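Local coordinates for prohead core protein protease (Enterobacteria phage T4, PDB 5JBL), which cleaves proteins of the phage prohead as a serine protease once it has activated itself by autocatalytic cleavage, so that the fragments leave and the capsid can take up the DNA genome, at residues Lys78-Glu82 with Trp124-Val129; Ala84-Tyr88 with Phe180-Gly185; Ala98-Leu102 with Gln114-Ile119; Ala104-Val110 with Ala159-Leu163. The protein carries 3 engineered substitutions. All blocks are in the same frame, centred on the assembly; numbering follows the deposited sequence.

Contact 1 of 4, residues Lys78-Glu82 with Trp124-Val129; sequences KRILE and WKGNDV
The carbonyl oxygen of Gly126 is gripped twice: Lys78 NZ donates to Gly126 O at 3.1 Å, and a water that accepts a hydrogen bond from Lys78 NZ donates one to the same oxygen. The ammonium stands well above the carbonyl plane, 62° out of it, so the direct bond is a sloping one. Gly126 sits in the type II' turn from Lys125 to Asp128, with a positive phi at that position. Lys78 gets there with a fully extended chain, CG anti to the backbone N (chi1 -172°), and on the way its CD passes 3.2 Å from Asn127 OD1. One turn further along the helix, Glu82 lays its methylene over a face of the Trp124 indole in an off-centre CH-pi contact, CG lying 4.1 Å from the centroid of the six-membered ring, while the carboxylate plane stands almost perpendicular to the ring. Val129 CG2 occupies the opposite face, toward the rim. Leu81 CD2 touches both Trp124 CH2, at 3.8 Å, and Val129 CG2, which it meets tip to tip. A second water links Trp124 NE1 to Glu82 O, satisfying the indole N-H. The contact thus sets the first turn of helix 78-93 against the beta hairpin of strands 115-125 and 128-135, where Leu81 also packs against Leu64 of strand 53-65 and Ala66.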
loop_
_atom_site.group_PDB
_atom_site.type_symbol
_atom_site.label_atom_id
_atom_site.label_comp_id
_atom_site.label_asym_id
_atom_site.label_seq_id
_atom_site.Cartn_x
_atom_site.Cartn_y
_atom_site.Cartn_z
ATOM N N LYS C 78 25.410 33.375 -0.738
ATOM C CA LYS C 78 26.375 32.279 -0.838
ATOM C C LYS C 78 26.931 31.878 0.526
ATOM O O LYS C 78 27.056 30.682 0.826
ATOM C CB LYS C 78 27.524 32.635 -1.779
ATOM C CG LYS C 78 28.413 31.414 -2.016
ATOM C CD LYS C 78 29.358 31.551 -3.185
ATOM C CE LYS C 78 30.026 30.217 -3.487
ATOM N NZ LYS C 78 31.190 30.387 -4.397
ATOM N N ARG C 79 27.273 32.859 1.361
ATOM C CA ARG C 79 27.834 32.556 2.674
ATOM C C ARG C 79 26.848 31.755 3.523
ATOM O O ARG C 79 27.242 30.842 4.263
ATOM C CB ARG C 79 28.233 33.863 3.365
ATOM C CG ARG C 79 28.973 33.745 4.687
ATOM C CD ARG C 79 29.469 35.127 5.137
ATOM N NE ARG C 79 29.776 35.175 6.565
ATOM C CZ ARG C 79 30.171 36.269 7.211
ATOM N NH1 ARG C 79 30.312 37.417 6.560
ATOM N NH2 ARG C 79 30.423 36.216 8.512
ATOM N N ILE C 80 25.558 32.069 3.409
ATOM C CA ILE C 80 24.552 31.389 4.219
ATOM C C ILE C 80 24.349 29.958 3.747
ATOM O O ILE C 80 24.240 29.030 4.561
ATOM C CB ILE C 80 23.238 32.193 4.192
ATOM C CG1 ILE C 80 23.458 33.529 4.915
ATOM C CG2 ILE C 80 22.076 31.380 4.765
ATOM C CD1 ILE C 80 22.327 34.509 4.807
ATOM N N LEU C 81 24.290 29.749 2.427
ATOM C CA LEU C 81 24.109 28.392 1.921
ATOM C C LEU C 81 25.369 27.557 2.103
ATOM O O LEU C 81 25.275 26.333 2.274
ATOM C CB LEU C 81 23.707 28.404 0.447
ATOM C CG LEU C 81 23.131 27.108 -0.122
ATOM C CD1 LEU C 81 21.873 26.613 0.627
ATOM C CD2 LEU C 81 22.864 27.268 -1.589
ATOM N N GLU C 82 26.547 28.186 2.044
ATOM C CA GLU C 82 27.786 27.461 2.313
ATOM C C GLU C 82 27.775 26.872 3.715
ATOM O O GLU C 82 28.150 25.711 3.914
ATOM C CB GLU C 82 28.987 28.386 2.149
ATOM C CG GLU C 82 29.472 28.500 0.741
ATOM C CD GLU C 82 30.601 29.492 0.623
ATOM O OE1 GLU C 82 30.800 30.260 1.582
ATOM O OE2 GLU C 82 31.268 29.514 -0.429
ATOM N N TRP C 124 30.602 21.970 -4.274
ATOM C CA TRP C 124 30.344 23.279 -4.867
ATOM C C TRP C 124 31.032 23.415 -6.224
ATOM O O TRP C 124 32.136 22.912 -6.434
ATOM C CB TRP C 124 30.809 24.409 -3.940
ATOM C CG TRP C 124 29.899 24.681 -2.760
ATOM C CD1 TRP C 124 29.957 24.089 -1.530
ATOM C CD2 TRP C 124 28.812 25.630 -2.694
ATOM N NE1 TRP C 124 28.975 24.603 -0.702
ATOM C CE2 TRP C 124 28.258 25.545 -1.393
ATOM C CE3 TRP C 124 28.247 26.525 -3.610
ATOM C CZ2 TRP C 124 27.176 26.324 -0.986
ATOM C CZ3 TRP C 124 27.175 27.309 -3.199
ATOM C CH2 TRP C 124 26.650 27.203 -1.897
ATOM N N LYS C 125 30.368 24.099 -7.147
ATOM C CA LYS C 125 30.964 24.474 -8.427
ATOM C C LYS C 125 30.470 25.892 -8.714
ATOM O O LYS C 125 29.350 26.077 -9.202
ATOM C CB LYS C 125 30.581 23.492 -9.528
ATOM C CG LYS C 125 30.885 23.955 -10.947
ATOM C CD LYS C 125 32.280 23.566 -11.389
ATOM C CE LYS C 125 32.391 22.064 -11.603
ATOM N NZ LYS C 125 33.737 21.688 -12.109
ATOM N N GLY C 126 31.288 26.886 -8.381
ATOM C CA GLY C 126 30.819 28.266 -8.459
ATOM C C GLY C 126 29.731 28.516 -7.426
ATOM O O GLY C 126 29.899 28.239 -6.230
ATOM N N ASN C 127 28.585 29.022 -7.887
ATOM C CA ASN C 127 27.460 29.300 -7.005
ATOM C C ASN C 127 26.466 28.153 -6.933
ATOM O O ASN C 127 25.407 28.311 -6.309
ATOM C CB ASN C 127 26.744 30.580 -7.458
ATOM C CG ASN C 127 27.572 31.828 -7.200
ATOM O OD1 ASN C 127 28.322 31.893 -6.227
ATOM N ND2 ASN C 127 27.470 32.809 -8.091
ATOM N N ASP C 128 26.791 27.002 -7.518
ATOM C CA ASP C 128 25.881 25.867 -7.577
ATOM C C ASP C 128 26.370 24.740 -6.684
ATOM O O ASP C 128 27.564 24.435 -6.657
ATOM C CB ASP C 128 25.738 25.359 -9.010
ATOM C CG ASP C 128 25.037 26.359 -9.902
ATOM O OD1 ASP C 128 24.183 27.114 -9.388
ATOM O OD2 ASP C 128 25.340 26.401 -11.108
ATOM N N VAL C 129 25.436 24.100 -5.986
ATOM C CA VAL C 129 25.733 22.929 -5.170
ATOM C C VAL C 129 25.410 21.711 -6.023
ATOM O O VAL C 129 24.257 21.507 -6.409
ATOM C CB VAL C 129 24.930 22.933 -3.864
ATOM C CG1 VAL C 129 25.406 21.813 -2.955
ATOM C CG2 VAL C 129 25.051 24.284 -3.178
HETATM O O HOH W 1 32.311 27.889 -4.770
HETATM O O HOH W 2 29.532 24.308 2.187
#

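Contact 2 of 4, residues Ala84-Tyr88 with Phe180-Gly185; sequences AVKDY and FKLTVG
Helix 84-88 runs over strand 181-184 with their short axes 7.2 Å apart and their N-to-C directions 46° from each other, a helix packed on a beta sheet. The strand pairs with strand 157-168, where Thr183 and Val184 both face Arg161 in a classic beta bulge, and its chain turns a corner at Gly185. Ala84 and Tyr88, one helical turn apart, point at the strand, and Leu182 packs against both. With CG anti to the backbone N, Leu182 lays CD2 over one face of the Tyr88 ring, 4.2 Å from the centroid and 26° off the normal, a CH-pi contact. The same methyl meets Val85 CG2 at the margin. At the start of the segment Ala84 CB packs 3.6 Å from Phe180 CD1, and the Phe180 ring also meets Tyr76 edge-to-face. Beside these apolar contacts a water links the two backbones: it accepts from Leu182 N and lies 2.8 Å from Ala84 O, to which it can donate. Thr183 turns away from the helix; its hydroxyl is hydrogen-bonded to Ala108 O, and its carbonyl oxygen accepts from Gln92 NE2 farther along the same helix. The Tyr88 ring reaches past Leu182 to the corner, where Gly185 N donates to Tyr88 OH at 2.9 Å with an N-H...O angle of 152°.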
loop_
_atom_site.group_PDB
_atom_site.type_symbol
_atom_site.label_atom_id
_atom_site.label_comp_id
_atom_site.label_asym_id
_atom_site.label_seq_id
_atom_site.Cartn_x
_atom_site.Cartn_y
_atom_site.Cartn_z
ATOM N N ALA C 84 25.066 26.257 5.601
ATOM C CA ALA C 84 24.009 25.258 5.715
ATOM C C ALA C 84 24.405 23.945 5.057
ATOM O O ALA C 84 24.066 22.865 5.562
ATOM C CB ALA C 84 22.715 25.802 5.096
ATOM N N VAL C 85 25.096 24.018 3.915
ATOM C CA VAL C 85 25.513 22.806 3.217
ATOM C C VAL C 85 26.613 22.087 3.998
ATOM O O VAL C 85 26.590 20.856 4.145
ATOM C CB VAL C 85 25.947 23.165 1.784
ATOM C CG1 VAL C 85 26.774 22.056 1.187
ATOM C CG2 VAL C 85 24.700 23.415 0.915
ATOM N N LYS C 86 27.562 22.841 4.554
ATOM C CA LYS C 86 28.615 22.223 5.361
ATOM C C LYS C 86 28.028 21.465 6.547
ATOM O O LYS C 86 28.412 20.326 6.823
ATOM C CB LYS C 86 29.596 23.293 5.847
ATOM C CG LYS C 86 30.665 22.778 6.802
ATOM C CD LYS C 86 31.919 23.645 6.740
ATOM C CE LYS C 86 32.609 23.545 5.383
ATOM N NZ LYS C 86 33.822 24.404 5.314
ATOM N N ASP C 87 27.079 22.078 7.254
ATOM C CA ASP C 87 26.473 21.407 8.398
ATOM C C ASP C 87 25.678 20.186 7.963
ATOM O O ASP C 87 25.692 19.153 8.638
ATOM C CB ASP C 87 25.576 22.387 9.157
ATOM C CG ASP C 87 26.372 23.418 9.956
ATOM O OD1 ASP C 87 27.589 23.201 10.181
ATOM O OD2 ASP C 87 25.775 24.447 10.361
ATOM N N TYR C 88 24.975 20.288 6.836
ATOM C CA TYR C 88 24.205 19.160 6.340
ATOM C C TYR C 88 25.118 18.018 5.903
ATOM O O TYR C 88 24.804 16.839 6.134
ATOM C CB TYR C 88 23.310 19.636 5.195
ATOM C CG TYR C 88 22.489 18.554 4.544
ATOM C CD1 TYR C 88 22.928 17.938 3.377
ATOM C CD2 TYR C 88 21.283 18.144 5.093
ATOM C CE1 TYR C 88 22.177 16.935 2.766
ATOM C CE2 TYR C 88 20.531 17.157 4.488
ATOM C CZ TYR C 88 20.984 16.559 3.316
ATOM O OH TYR C 88 20.215 15.582 2.689
ATOM N N PHE C 180 19.839 29.985 8.151
ATOM C CA PHE C 180 19.126 28.956 7.413
ATOM C C PHE C 180 19.731 27.591 7.694
ATOM O O PHE C 180 20.952 27.433 7.737
ATOM C CB PHE C 180 19.181 29.225 5.906
ATOM C CG PHE C 180 18.656 28.085 5.080
ATOM C CD1 PHE C 180 19.523 27.231 4.418
ATOM C CD2 PHE C 180 17.294 27.848 4.993
ATOM C CE1 PHE C 180 19.045 26.183 3.671
ATOM C CE2 PHE C 180 16.798 26.803 4.245
ATOM C CZ PHE C 180 17.672 25.961 3.579
ATOM N N LYS C 181 18.868 26.601 7.881
ATOM C CA LYS C 181 19.303 25.243 8.160
ATOM C C LYS C 181 18.733 24.324 7.089
ATOM O O LYS C 181 17.524 24.328 6.838
ATOM C CB LYS C 181 18.867 24.800 9.558
ATOM C CG LYS C 181 19.135 23.327 9.836
ATOM C CD LYS C 181 18.733 22.937 11.249
ATOM C CE LYS C 181 19.269 21.561 11.620
ATOM N NZ LYS C 181 18.560 21.005 12.808
ATOM N N LEU C 182 19.601 23.560 6.438
ATOM C CA LEU C 182 19.179 22.616 5.414
ATOM C C LEU C 182 18.831 21.292 6.092
ATOM O O LEU C 182 19.678 20.701 6.759
ATOM C CB LEU C 182 20.300 22.425 4.388
ATOM C CG LEU C 182 19.984 21.514 3.194
ATOM C CD1 LEU C 182 18.846 22.127 2.385
ATOM C CD2 LEU C 182 21.220 21.347 2.331
ATOM N N THR C 183 17.598 20.820 5.934
ATOM C CA THR C 183 17.204 19.588 6.611
ATOM C C THR C 183 17.030 18.398 5.680
ATOM O O THR C 183 17.180 17.263 6.126
ATOM C CB THR C 183 15.911 19.795 7.419
ATOM O OG1 THR C 183 14.843 20.204 6.561
ATOM C CG2 THR C 183 16.122 20.849 8.497
ATOM N N VAL C 184 16.691 18.622 4.412
ATOM C CA VAL C 184 16.648 17.559 3.412
ATOM C C VAL C 184 17.220 18.131 2.128
ATOM O O VAL C 184 16.659 19.084 1.573
ATOM C CB VAL C 184 15.221 17.032 3.165
ATOM C CG1 VAL C 184 15.248 15.951 2.084
ATOM C CG2 VAL C 184 14.613 16.499 4.459
ATOM N N GLY C 185 18.324 17.556 1.647
ATOM C CA GLY C 185 18.991 18.122 0.485
ATOM C C GLY C 185 18.222 17.920 -0.812
ATOM O O GLY C 185 18.201 18.812 -1.668
HETATM O O HOH W 3 22.137 23.020 7.589
#

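Contact 3 of 4, residues Ala98-Leu102 with Gln114-Ile119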
loop_
_atom_site.group_PDB
_atom_site.type_symbol
_atom_site.label_atom_id
_atom_site.label_comp_id
_atom_site.label_asym_id
_atom_site.label_seq_id
_atom_site.Cartn_x
_atom_site.Cartn_y
_atom_site.Cartn_z
ATOM N N ALA C 98 21.326 10.968 4.896
ATOM C CA ALA C 98 20.797 12.030 4.029
ATOM C C ALA C 98 19.781 11.476 3.031
ATOM O O ALA C 98 19.946 11.533 1.815
ATOM C CB ALA C 98 21.943 12.758 3.328
ATOM N N LEU C 99 18.692 10.953 3.589
ATOM C CA LEU C 99 17.576 10.432 2.818
ATOM C C LEU C 99 16.733 11.555 2.221
ATOM O O LEU C 99 16.685 12.683 2.726
ATOM C CB LEU C 99 16.691 9.549 3.703
ATOM C CG LEU C 99 17.431 8.397 4.383
ATOM C CD1 LEU C 99 16.515 7.577 5.296
ATOM C CD2 LEU C 99 18.055 7.504 3.311
ATOM N N GLY C 100 16.044 11.226 1.123
ATOM C CA GLY C 100 15.038 12.107 0.577
ATOM C C GLY C 100 13.866 11.289 0.076
ATOM O O GLY C 100 13.966 10.080 -0.067
ATOM N N GLU C 101 12.763 11.983 -0.217
ATOM C CA GLU C 101 11.491 11.343 -0.511
ATOM C C GLU C 101 11.082 11.611 -1.952
ATOM O O GLU C 101 11.731 12.354 -2.681
ATOM C CB GLU C 101 10.411 11.832 0.457
ATOM C CG GLU C 101 10.787 11.616 1.932
ATOM C CD GLU C 101 9.702 12.052 2.930
ATOM O OE1 GLU C 101 8.498 12.031 2.590
ATOM O OE2 GLU C 101 10.057 12.420 4.074
ATOM N N LEU C 102 9.988 10.985 -2.354
ATOM C CA LEU C 102 9.337 11.266 -3.626
ATOM C C LEU C 102 8.124 12.129 -3.302
ATOM O O LEU C 102 7.258 11.694 -2.538
ATOM C CB LEU C 102 8.934 9.968 -4.330
ATOM C CG LEU C 102 8.154 10.044 -5.653
ATOM C CD1 LEU C 102 8.925 10.871 -6.663
ATOM C CD2 LEU C 102 7.937 8.636 -6.194
ATOM N N GLN C 114 9.214 6.555 3.784
ATOM C CA GLN C 114 8.879 7.182 2.513
ATOM C C GLN C 114 10.107 7.571 1.706
ATOM O O GLN C 114 9.980 8.176 0.628
ATOM C CB GLN C 114 7.986 8.395 2.767
ATOM C CG GLN C 114 6.626 8.001 3.380
ATOM C CD GLN C 114 5.646 9.165 3.467
ATOM O OE1 GLN C 114 5.196 9.684 2.446
ATOM N NE2 GLN C 114 5.321 9.586 4.689
ATOM N N ALA C 115 11.283 7.177 2.165
ATOM C CA ALA C 115 12.524 7.547 1.505
ATOM C C ALA C 115 12.622 6.901 0.126
ATOM O O ALA C 115 12.263 5.729 -0.065
ATOM C CB ALA C 115 13.718 7.138 2.377
ATOM N N ALA C 116 13.078 7.693 -0.850
ATOM C CA ALA C 116 13.302 7.202 -2.193
ATOM C C ALA C 116 14.738 7.343 -2.673
ATOM O O ALA C 116 15.119 6.639 -3.619
ATOM C CB ALA C 116 12.346 7.907 -3.186
ATOM N N ILE C 117 15.544 8.225 -2.066
ATOM C CA ILE C 117 16.924 8.446 -2.477
ATOM C C ILE C 117 17.781 8.641 -1.244
ATOM O O ILE C 117 17.291 8.964 -0.161
ATOM C CB ILE C 117 17.097 9.680 -3.402
ATOM C CG1 ILE C 117 16.639 10.958 -2.704
ATOM C CG2 ILE C 117 16.331 9.519 -4.665
ATOM C CD1 ILE C 117 17.804 11.770 -2.122
ATOM N N ILE C 118 19.089 8.476 -1.423
ATOM C CA ILE C 118 20.047 8.843 -0.396
ATOM C C ILE C 118 21.180 9.617 -1.058
ATOM O O ILE C 118 21.721 9.189 -2.081
ATOM C CB ILE C 118 20.558 7.613 0.382
ATOM C CG1 ILE C 118 21.519 8.058 1.492
ATOM C CG2 ILE C 118 21.202 6.564 -0.562
ATOM C CD1 ILE C 118 21.836 6.977 2.514
ATOM N N ILE C 119 21.522 10.767 -0.484
ATOM C CA ILE C 119 22.597 11.601 -1.010
ATOM C C ILE C 119 23.934 11.041 -0.547
ATOM O O ILE C 119 24.166 10.881 0.655
ATOM C CB ILE C 119 22.425 13.065 -0.562
ATOM C CG1 ILE C 119 21.173 13.658 -1.212
ATOM C CG2 ILE C 119 23.706 13.887 -0.873
ATOM C CD1 ILE C 119 20.888 15.116 -0.850
HETATM O O HOH W 4 24.222 9.961 3.227
HETATM O O HOH W 5 8.229 9.186 -1.039
#
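Leu99 and Ile118 form a non-hydrogen-bonded antiparallel pair and cross at a slant on one face of the sheet, Leu99 CD2 lying 3.9 Å from Ile118 CB. Ala115 shares that flank, its methyl against Leu99 CB. Trp154 and Gly153 of a second subunit pack on Leu99 and Ile118. Toward the other face Ile117 has CG1 between its backbone N and carbonyl carbon (chi1 60°), folding the branch over the bare backbone of Gly100, with CD1 3.7 Å from Gly100 N. Ala98 CB meets Ile119 CB at one end, and Leu102 CB meets Ala116 CB at the other. Glu101 OE1 approaches Gln114 CB at 3.7 Å, the carboxylate and amide planes turned 48° apart; the acid's polar partners lie elsewhere, in Arg107, Arg161 and the backbone N of Asp111, while Gln114 NE2 bonds to Asp111 OD2. Gly100 O accepts two hydrogen bonds, from Ala116 N at 2.7 Å in the carbonyl plane and from Ile117 N at 3.2 Å from above it. Two successive residues opposite one are the signature of a classic beta bulge, here in the strand pair that flanks the active-site loop.

Contact 4 of 4, residues Ala104-Val110 with Ala159-Leu163. Engineered in segment 104-110: Ala104 (natural residue His). Engineered in segment 159-163: Ala159 (natural residue Ser).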
loop_
_atom_site.group_PDB
_atom_site.type_symbol
_atom_site.label_atom_id
_atom_site.label_comp_id
_atom_site.label_asym_id
_atom_site.label_seq_id
_atom_site.Cartn_x
_atom_site.Cartn_y
_atom_site.Cartn_z
ATOM N N ALA C 104 7.817 16.487 -2.142
ATOM C CA ALA C 104 8.323 17.201 -0.981
ATOM C C ALA C 104 7.157 17.458 -0.032
ATOM O O ALA C 104 6.296 18.294 -0.336
ATOM C CB ALA C 104 8.990 18.507 -1.391
ATOM N N PRO C 105 7.091 16.785 1.108
ATOM C CA PRO C 105 5.957 16.952 2.016
ATOM C C PRO C 105 6.140 18.182 2.888
ATOM O O PRO C 105 7.259 18.705 3.025
ATOM C CB PRO C 105 6.004 15.663 2.848
ATOM C CG PRO C 105 7.473 15.360 2.937
ATOM C CD PRO C 105 8.058 15.781 1.594
ATOM N N PRO C 106 5.061 18.686 3.502
ATOM C CA PRO C 106 5.182 19.893 4.334
ATOM C C PRO C 106 5.726 19.603 5.730
ATOM O O PRO C 106 5.083 19.850 6.747
ATOM C CB PRO C 106 3.740 20.413 4.356
ATOM C CG PRO C 106 2.920 19.158 4.343
ATOM C CD PRO C 106 3.671 18.188 3.456
ATOM N N ARG C 107 6.910 19.010 5.788
ATOM C CA ARG C 107 7.552 18.773 7.071
ATOM C C ARG C 107 9.048 18.883 6.849
ATOM O O ARG C 107 9.529 18.782 5.719
ATOM C CB ARG C 107 7.131 17.440 7.703
ATOM C CG ARG C 107 7.028 16.296 6.759
ATOM C CD ARG C 107 6.479 15.024 7.435
ATOM N NE ARG C 107 6.136 14.059 6.393
ATOM C CZ ARG C 107 7.035 13.389 5.680
ATOM N NH1 ARG C 107 8.335 13.580 5.910
ATOM N NH2 ARG C 107 6.637 12.551 4.720
ATOM N N ALA C 108 9.777 19.156 7.926
ATOM C CA ALA C 108 11.216 19.386 7.825
ATOM C C ALA C 108 12.047 18.106 7.803
ATOM O O ALA C 108 13.172 18.124 7.286
ATOM C CB ALA C 108 11.680 20.266 8.983
ATOM N N ASN C 109 11.529 17.017 8.356
ATOM C CA ASN C 109 12.234 15.755 8.534
ATOM C C ASN C 109 11.872 14.766 7.428
ATOM O O ASN C 109 10.755 14.769 6.913
ATOM C CB ASN C 109 11.859 15.157 9.895
ATOM C CG ASN C 109 10.341 14.927 10.025
ATOM O OD1 ASN C 109 9.552 15.882 10.040
ATOM N ND2 ASN C 109 9.932 13.658 10.104
ATOM N N VAL C 110 12.824 13.907 7.064
ATOM C CA VAL C 110 12.510 12.817 6.146
ATOM C C VAL C 110 11.881 11.674 6.929
ATOM O O VAL C 110 12.270 11.377 8.067
ATOM C CB VAL C 110 13.761 12.356 5.365
ATOM C CG1 VAL C 110 14.860 11.943 6.302
ATOM C CG2 VAL C 110 13.432 11.168 4.475
ATOM N N ALA C 159 13.849 18.964 -5.137
ATOM C CA ALA C 159 13.455 19.996 -4.196
ATOM C C ALA C 159 14.274 19.831 -2.933
ATOM O O ALA C 159 14.620 18.705 -2.554
ATOM C CB ALA C 159 11.952 19.905 -3.835
ATOM N N SER C 160 14.552 20.950 -2.268
ATOM C CA SER C 160 15.200 20.925 -0.964
ATOM C C SER C 160 14.210 21.403 0.087
ATOM O O SER C 160 13.230 22.081 -0.230
ATOM C CB SER C 160 16.474 21.794 -0.942
ATOM O OG SER C 160 16.185 23.161 -1.242
ATOM N N ARG C 161 14.461 21.007 1.337
ATOM C CA ARG C 161 13.697 21.445 2.498
ATOM C C ARG C 161 14.625 22.058 3.541
ATOM O O ARG C 161 15.739 21.576 3.763
ATOM C CB ARG C 161 12.917 20.279 3.132
ATOM C CG ARG C 161 11.843 19.667 2.254
ATOM C CD ARG C 161 11.040 18.644 3.038
ATOM N NE ARG C 161 11.362 17.285 2.644
ATOM C CZ ARG C 161 11.112 16.208 3.373
ATOM N NH1 ARG C 161 10.550 16.324 4.571
ATOM N NH2 ARG C 161 11.432 15.012 2.900
ATOM N N GLY C 162 14.168 23.116 4.199
ATOM C CA GLY C 162 14.999 23.694 5.233
ATOM C C GLY C 162 14.166 24.566 6.142
ATOM O O GLY C 162 12.960 24.732 5.942
ATOM N N LEU C 163 14.835 25.143 7.143
ATOM C CA LEU C 163 14.199 26.004 8.127
ATOM C C LEU C 163 14.904 27.351 8.137
ATOM O O LEU C 163 16.128 27.412 8.279
ATOM C CB LEU C 163 14.245 25.384 9.529
ATOM C CG LEU C 163 13.515 24.049 9.688
ATOM C CD1 LEU C 163 13.893 23.389 11.006
ATOM C CD2 LEU C 163 12.006 24.246 9.586
#
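Arg161 projects from strand 157-168 into the curve of the irregular 104-110 loop. From CB the chain leaves with CG anti to the carbonyl carbon, runs straight to CD, which lies 3.1 Å from Arg107 O, and then bends at chi3 (-107°), turning the guanidinium across the Pro105 ring. NE forms a salt bridge with Asp187. CZ has Pro105 CD over one face at 3.6 Å, the proline covering the centre of the flat group. NH1 donates twice into the loop: to Arg107 O at 2.9 Å, nearly straight at 168° and close to the guanidinium plane, and to Asn109 O at 2.8 Å, more bent and tilted from that plane. NH2 salt-bridges Glu101. Alongside, Arg107 points the same way with its guanidinium steeply inclined to that of Arg161, its NH1 giving a weak bond to Asn109 O and a salt bridge to the same Glu101 carboxylate; Pro105 CG covers a face of this group as well. Farther along the strand, Leu163 CD2 touches Ala108 CB. At the other end the engineered Ala104 and Ala159, which replace the active-site His and Ser, face each other with their CB atoms 4.1 Å apart, and Thr29, of the inferred autolysis site, lies close to Ala159. Two carboxylates and two loop carbonyls thus meet the donors of a buried arginine, probably offsetting its charge and that of Arg107, and the bonds tie the loop carrying the catalytic histidine position to the strand carrying the serine position.

Contact 2 is buried throughout and contact 3 nearly so, whereas contacts 1 and 4 are only partly buried. Successive turns of helix 78-93 serve contacts 1 and 2, which touch through Ile80 and Phe180: the first reaches a hairpin whose turn is exposed with a lysine and waters, the second a sheet with mostly apolar groups. Strand 115-125 joins contact 1 to contact 3, though their centres are about 22 Å apart. Tyr88 of contact 2 packs on Ala98 and Ile119 of contact 3. Contacts 2 and 4 use neighbouring strands, 181-189 and 157-168. Backbone bonding dominates contact 3 and arginine chemistry contact 4, with Glu101 coupling them; both also touch a second subunit.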